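Local coordinates for putative xanthine dehydrogenase YAGS fad-binding subunit (Escherichia coli, PDB 5G5G), which carries the pterin cytosine dinucleotide molybdenum cofactor of a periplasmic aldehyde oxidase, and so probably oxidises aldehydes to carboxylic acids, at residues G457-E462 with Q478-M483; E528-A533 with G546-G551. All blocks are in the same frame, centred on the assembly; numbering follows the deposited sequence.

Overall arrangement
Along the chain the two contacts follow in series: contact 1 is complete by Met483, well before contact 2 begins at Glu528, so they neither cross nor enclose one another. Contact 1 closes a 15-residue loop, packing strand 459-462 of the mixed sheet that includes 447-453 and 491-494 against helix 472-484. Contact 2 closes 12 residues, folding strand 547-550 of the antiparallel sheet 541-544, 547-550, 553-556 back onto the end of helix 511-534. Their centres lie 15 Å apart and their nearest atoms about 7 Å. Helix 511-534 connects them: Met483 packs on Tyr520, Cys523 and Met524 upstream of contact 2. All four segments belong to the second molybdopterin cofactor-binding region of the sequence.

Contact 1: G457-E462 with Q478-M483; sequences GTVTVE and QTAAEM
With nearly equal first torsions (chi1 169° and 173°), Val459 and Val461 meet the Ala480 methyl through different branches, since they approach it from different points along the strand. Val461 has CG1 anti to its backbone N, and CG2, anti to the carbonyl carbon, is the branch that meets the helix: Val461 CG2 lies 3.7 Å from Ala480 CB. Val459 instead offers the branch anti to N, and its CG1 stands 4.3 Å from Ala480 CB, a looser approach. The Val461 branch is close to head-on, with an angle of about 157° at Ala480 CB between Ala480 CA and Val461 CG2; the methyl thus points between the two valine branches but closer to that of Val461. Both valines point toward the helix, as expected for alternate residues on one strand face, while Thr460 between them points away. The small alanine side chain is consistent with the 7.6 Å between Val461 CA and Ala480 CA. The interface is small, 85 Å² in all, more than half of it on Ala480. It joins the first strand and the helix of a beta-alpha-beta unit, about 13 Å from the bound pterin cytosine dinucleotide as measured from the Val461 side chain. Val491, on the parallel strand 491-494, touches both Val461 and Ala480, whereas Val459 also packs on Val451 and Leu453 of the antiparallel neighbour 447-453. Elsewhere on helix 472-484, Thr479 and Met483 pack against helix 511-534.

Contact 2: E528-A533 with G546-G551; sequences EMIASA and GKITNG
Ala531 and Ile548 come nearest along the backbone, their CA atoms 7.5 Å apart, with Ala531 in helical conformation and Ile548 extended. Ile548 fills the interval with its longer branch. CG1 is anti to the backbone N and CD1 continues the extended path (chi1 174°, chi2 179°), which carries the terminal methyl to the helix backbone: Ile548 CD1 is 3.7 Å from Ala531 CA. That methyl lies alongside the CA-CB bond of Ala531, since Ile548 CD1 is also 3.9 Å from Ala531 CB and the angle there, from Ala531 CA to Ile548 CD1, is about 70°. The shorter branch of Ile548 serves the other helix residue, Ile548 CG2 lying 4.4 Å from Ile530 CG2, a marginal van der Waals distance. Ile530 also uses its short branch here, since its CD1 is about 7.0 Å from Ile548 CG2. One branched side chain thus addresses two consecutive helix residues, and Ile548 contributes 55 of the 103 Å² buried. Strand 547-550 is the middle of a three-stranded antiparallel sheet, whose neighbour 541-544 sends Phe543 against both isoleucines; Phe536 also touches Ile548, and Pro538 touches Ala531. All three touching residues are buried, and the groups that meet are entirely aliphatic. Dispersion and water exclusion should therefore supply a non-directional attraction across this helix-strand face, while backbone hydrogen bonds within the sheet, such as Ile548 with Ala555, help to position the strand.

Contact 1: G457-E462 with Q478-M483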
loop_
_atom_site.group_PDB
_atom_site.type_symbol
_atom_site.label_atom_id
_atom_site.label_comp_id
_atom_site.label_asym_id
_atom_site.label_seq_id
_atom_site.Cartn_x
_atom_site.Cartn_y
_atom_site.Cartn_z
ATOM N N GLY C 457 -3.736 -38.046 19.525
ATOM C CA GLY C 457 -3.306 -38.265 18.137
ATOM C C GLY C 457 -3.014 -37.002 17.325
ATOM O O GLY C 457 -2.530 -37.100 16.198
ATOM N N THR C 458 -3.324 -35.820 17.870
ATOM C CA THR C 458 -3.051 -34.568 17.167
ATOM C C THR C 458 -1.584 -34.161 17.380
ATOM O O THR C 458 -0.900 -34.677 18.276
ATOM C CB THR C 458 -3.935 -33.427 17.665
ATOM O OG1 THR C 458 -3.649 -33.175 19.040
ATOM C CG2 THR C 458 -5.439 -33.755 17.470
ATOM N N VAL C 459 -1.113 -33.237 16.533
ATOM C CA VAL C 459 0.287 -32.843 16.519
ATOM C C VAL C 459 0.311 -31.333 16.797
ATOM O O VAL C 459 -0.575 -30.590 16.322
ATOM C CB VAL C 459 0.944 -33.196 15.173
ATOM C CG1 VAL C 459 2.322 -32.541 15.044
ATOM C CG2 VAL C 459 1.033 -34.700 15.010
ATOM N N THR C 460 1.256 -30.887 17.627
ATOM C CA THR C 460 1.401 -29.457 17.927
ATOM C C THR C 460 2.791 -28.979 17.488
ATOM O O THR C 460 3.776 -29.562 17.898
ATOM C CB THR C 460 1.212 -29.182 19.428
ATOM O OG1 THR C 460 -0.062 -29.725 19.847
ATOM C CG2 THR C 460 1.267 -27.704 19.716
ATOM N N VAL C 461 2.863 -27.959 16.669
ATOM C CA VAL C 461 4.126 -27.379 16.230
ATOM C C VAL C 461 4.271 -26.011 16.905
ATOM O O VAL C 461 3.337 -25.232 16.854
ATOM C CB VAL C 461 4.167 -27.173 14.724
ATOM C CG1 VAL C 461 5.414 -26.418 14.297
ATOM C CG2 VAL C 461 4.065 -28.522 14.005
ATOM N N GLU C 462 5.417 -25.777 17.552
ATOM C CA GLU C 462 5.748 -24.452 18.098
ATOM C C GLU C 462 7.070 -23.969 17.521
ATOM O O GLU C 462 8.079 -24.663 17.619
ATOM C CB GLU C 462 5.889 -24.505 19.601
ATOM C CG GLU C 462 4.592 -24.933 20.312
ATOM C CD GLU C 462 4.772 -25.429 21.733
ATOM O OE1 GLU C 462 5.811 -26.057 22.061
ATOM O OE2 GLU C 462 3.829 -25.251 22.507
ATOM N N GLN C 478 1.614 -28.479 6.981
ATOM C CA GLN C 478 1.770 -29.483 5.924
ATOM C C GLN C 478 3.005 -30.361 6.136
ATOM O O GLN C 478 2.961 -31.613 5.900
ATOM C CB GLN C 478 1.806 -28.843 4.567
ATOM C CG GLN C 478 0.488 -28.176 4.139
ATOM C CD GLN C 478 0.657 -27.331 2.864
ATOM O OE1 GLN C 478 0.728 -26.098 2.893
ATOM N NE2 GLN C 478 0.743 -28.010 1.722
ATOM N N THR C 479 4.092 -29.720 6.562
ATOM C CA THR C 479 5.362 -30.409 6.832
ATOM C C THR C 479 5.246 -31.420 7.947
ATOM O O THR C 479 5.568 -32.617 7.793
ATOM C CB THR C 479 6.500 -29.409 7.110
ATOM O OG1 THR C 479 6.639 -28.507 5.992
ATOM C CG2 THR C 479 7.815 -30.149 7.363
ATOM N N ALA C 480 4.683 -30.992 9.071
ATOM C CA ALA C 480 4.472 -31.912 10.158
ATOM C C ALA C 480 3.506 -33.061 9.816
ATOM O O ALA C 480 3.750 -34.223 10.149
ATOM C CB ALA C 480 4.024 -31.174 11.393
ATOM N N ALA C 481 2.406 -32.726 9.129
ATOM C CA ALA C 481 1.458 -33.735 8.726
ATOM C C ALA C 481 2.142 -34.800 7.839
ATOM O O ALA C 481 1.898 -36.009 7.974
ATOM C CB ALA C 481 0.295 -33.076 7.988
ATOM N N GLU C 482 2.943 -34.332 6.882
ATOM C CA GLU C 482 3.640 -35.214 5.974
ATOM C C GLU C 482 4.567 -36.145 6.730
ATOM O O GLU C 482 4.595 -37.351 6.473
ATOM C CB GLU C 482 4.471 -34.421 4.966
ATOM C CG GLU C 482 5.027 -35.295 3.846
ATOM C CD GLU C 482 4.004 -35.561 2.745
ATOM O OE1 GLU C 482 3.514 -34.556 2.140
ATOM O OE2 GLU C 482 3.718 -36.740 2.478
ATOM N N MET C 483 5.333 -35.572 7.651
ATOM C CA MET C 483 6.353 -36.355 8.392
ATOM C C MET C 483 5.761 -37.400 9.336
ATOM O O MET C 483 6.355 -38.453 9.549
ATOM C CB MET C 483 7.246 -35.400 9.151
ATOM C CG MET C 483 8.128 -34.532 8.273
ATOM S SD MET C 483 9.334 -35.442 7.323
ATOM C CE MET C 483 10.524 -35.998 8.545
#

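Contact 2: E528-A533 with G546-G551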
loop_
_atom_site.group_PDB
_atom_site.type_symbol
_atom_site.label_atom_id
_atom_site.label_comp_id
_atom_site.label_asym_id
_atom_site.label_seq_id
_atom_site.Cartn_x
_atom_site.Cartn_y
_atom_site.Cartn_z
ATOM N N GLU C 528 11.729 -40.996 15.626
ATOM C CA GLU C 528 12.578 -41.886 16.423
ATOM C C GLU C 528 11.964 -42.189 17.783
ATOM O O GLU C 528 11.959 -43.332 18.214
ATOM C CB GLU C 528 13.995 -41.323 16.581
ATOM C CG GLU C 528 14.778 -41.293 15.281
ATOM C CD GLU C 528 16.236 -40.929 15.483
ATOM O OE1 GLU C 528 17.035 -41.820 15.918
ATOM O OE2 GLU C 528 16.559 -39.760 15.226
ATOM N N MET C 529 11.444 -41.167 18.448
ATOM C CA MET C 529 10.813 -41.333 19.765
ATOM C C MET C 529 9.538 -42.190 19.690
ATOM O O MET C 529 9.280 -43.055 20.566
ATOM C CB MET C 529 10.511 -39.988 20.391
ATOM C CG MET C 529 11.736 -39.138 20.675
ATOM S SD MET C 529 11.301 -37.451 21.110
ATOM C CE MET C 529 10.455 -37.718 22.665
ATOM N N ILE C 530 8.750 -41.980 18.636
ATOM C CA ILE C 530 7.580 -42.812 18.425
ATOM C C ILE C 530 7.995 -44.267 18.196
ATOM O O ILE C 530 7.509 -45.164 18.879
ATOM C CB ILE C 530 6.669 -42.266 17.295
ATOM C CG1 ILE C 530 6.102 -40.920 17.695
ATOM C CG2 ILE C 530 5.528 -43.247 17.001
ATOM C CD1 ILE C 530 5.652 -40.091 16.495
ATOM N N ALA C 531 8.910 -44.487 17.258
ATOM C CA ALA C 531 9.436 -45.806 16.978
ATOM C C ALA C 531 9.934 -46.509 18.269
ATOM O O ALA C 531 9.651 -47.703 18.494
ATOM C CB ALA C 531 10.540 -45.719 15.920
ATOM N N SER C 532 10.613 -45.759 19.131
ATOM C CA SER C 532 11.198 -46.330 20.354
ATOM C C SER C 532 10.085 -46.713 21.338
ATOM O O SER C 532 10.132 -47.760 21.948
ATOM C CB SER C 532 12.192 -45.345 20.972
ATOM O OG SER C 532 12.706 -45.782 22.223
ATOM N N ALA C 533 9.071 -45.866 21.446
ATOM C CA ALA C 533 7.916 -46.124 22.288
ATOM C C ALA C 533 7.186 -47.425 21.940
ATOM O O ALA C 533 6.728 -48.110 22.829
ATOM C CB ALA C 533 6.949 -44.945 22.215
ATOM N N GLY C 546 -2.065 -42.410 10.467
ATOM C CA GLY C 546 -2.092 -42.471 11.913
ATOM C C GLY C 546 -1.466 -43.703 12.526
ATOM O O GLY C 546 -1.719 -44.012 13.698
ATOM N N LYS C 547 -0.665 -44.422 11.751
ATOM C CA LYS C 547 0.008 -45.588 12.220
ATOM C C LYS C 547 1.488 -45.489 11.924
ATOM O O LYS C 547 1.918 -44.712 11.086
ATOM C CB LYS C 547 -0.607 -46.856 11.573
ATOM C CG LYS C 547 -2.095 -47.045 11.895
ATOM C CD LYS C 547 -2.693 -48.354 11.389
ATOM C CE LYS C 547 -2.912 -48.402 9.870
ATOM N NZ LYS C 547 -4.092 -47.636 9.334
ATOM N N ILE C 548 2.246 -46.326 12.633
ATOM C CA ILE C 548 3.645 -46.600 12.327
ATOM C C ILE C 548 3.756 -48.081 11.980
ATOM O O ILE C 548 3.194 -48.933 12.668
ATOM C CB ILE C 548 4.611 -46.198 13.472
ATOM C CG1 ILE C 548 6.027 -46.642 13.157
ATOM C CG2 ILE C 548 4.156 -46.773 14.836
ATOM C CD1 ILE C 548 7.046 -46.269 14.217
ATOM N N THR C 549 4.489 -48.372 10.915
ATOM C CA THR C 549 4.657 -49.734 10.421
ATOM C C THR C 549 6.137 -50.044 10.219
ATOM O O THR C 549 6.915 -49.175 9.875
ATOM C CB THR C 549 3.931 -49.960 9.063
ATOM O OG1 THR C 549 4.516 -49.134 8.059
ATOM C CG2 THR C 549 2.456 -49.670 9.156
ATOM N N ASN C 550 6.521 -51.297 10.410
ATOM C CA ASN C 550 7.907 -51.700 10.207
ATOM C C ASN C 550 7.997 -53.165 9.723
ATOM O O ASN C 550 7.860 -54.066 10.522
ATOM C CB ASN C 550 8.706 -51.545 11.516
ATOM C CG ASN C 550 10.214 -51.646 11.294
ATOM O OD1 ASN C 550 10.694 -52.532 10.594
ATOM N ND2 ASN C 550 10.958 -50.708 11.851
ATOM N N GLY C 551 8.326 -53.360 8.449
ATOM C CA GLY C 551 8.130 -54.640 7.774
ATOM C C GLY C 551 6.730 -55.145 8.103
ATOM O O GLY C 551 5.716 -54.514 7.759
#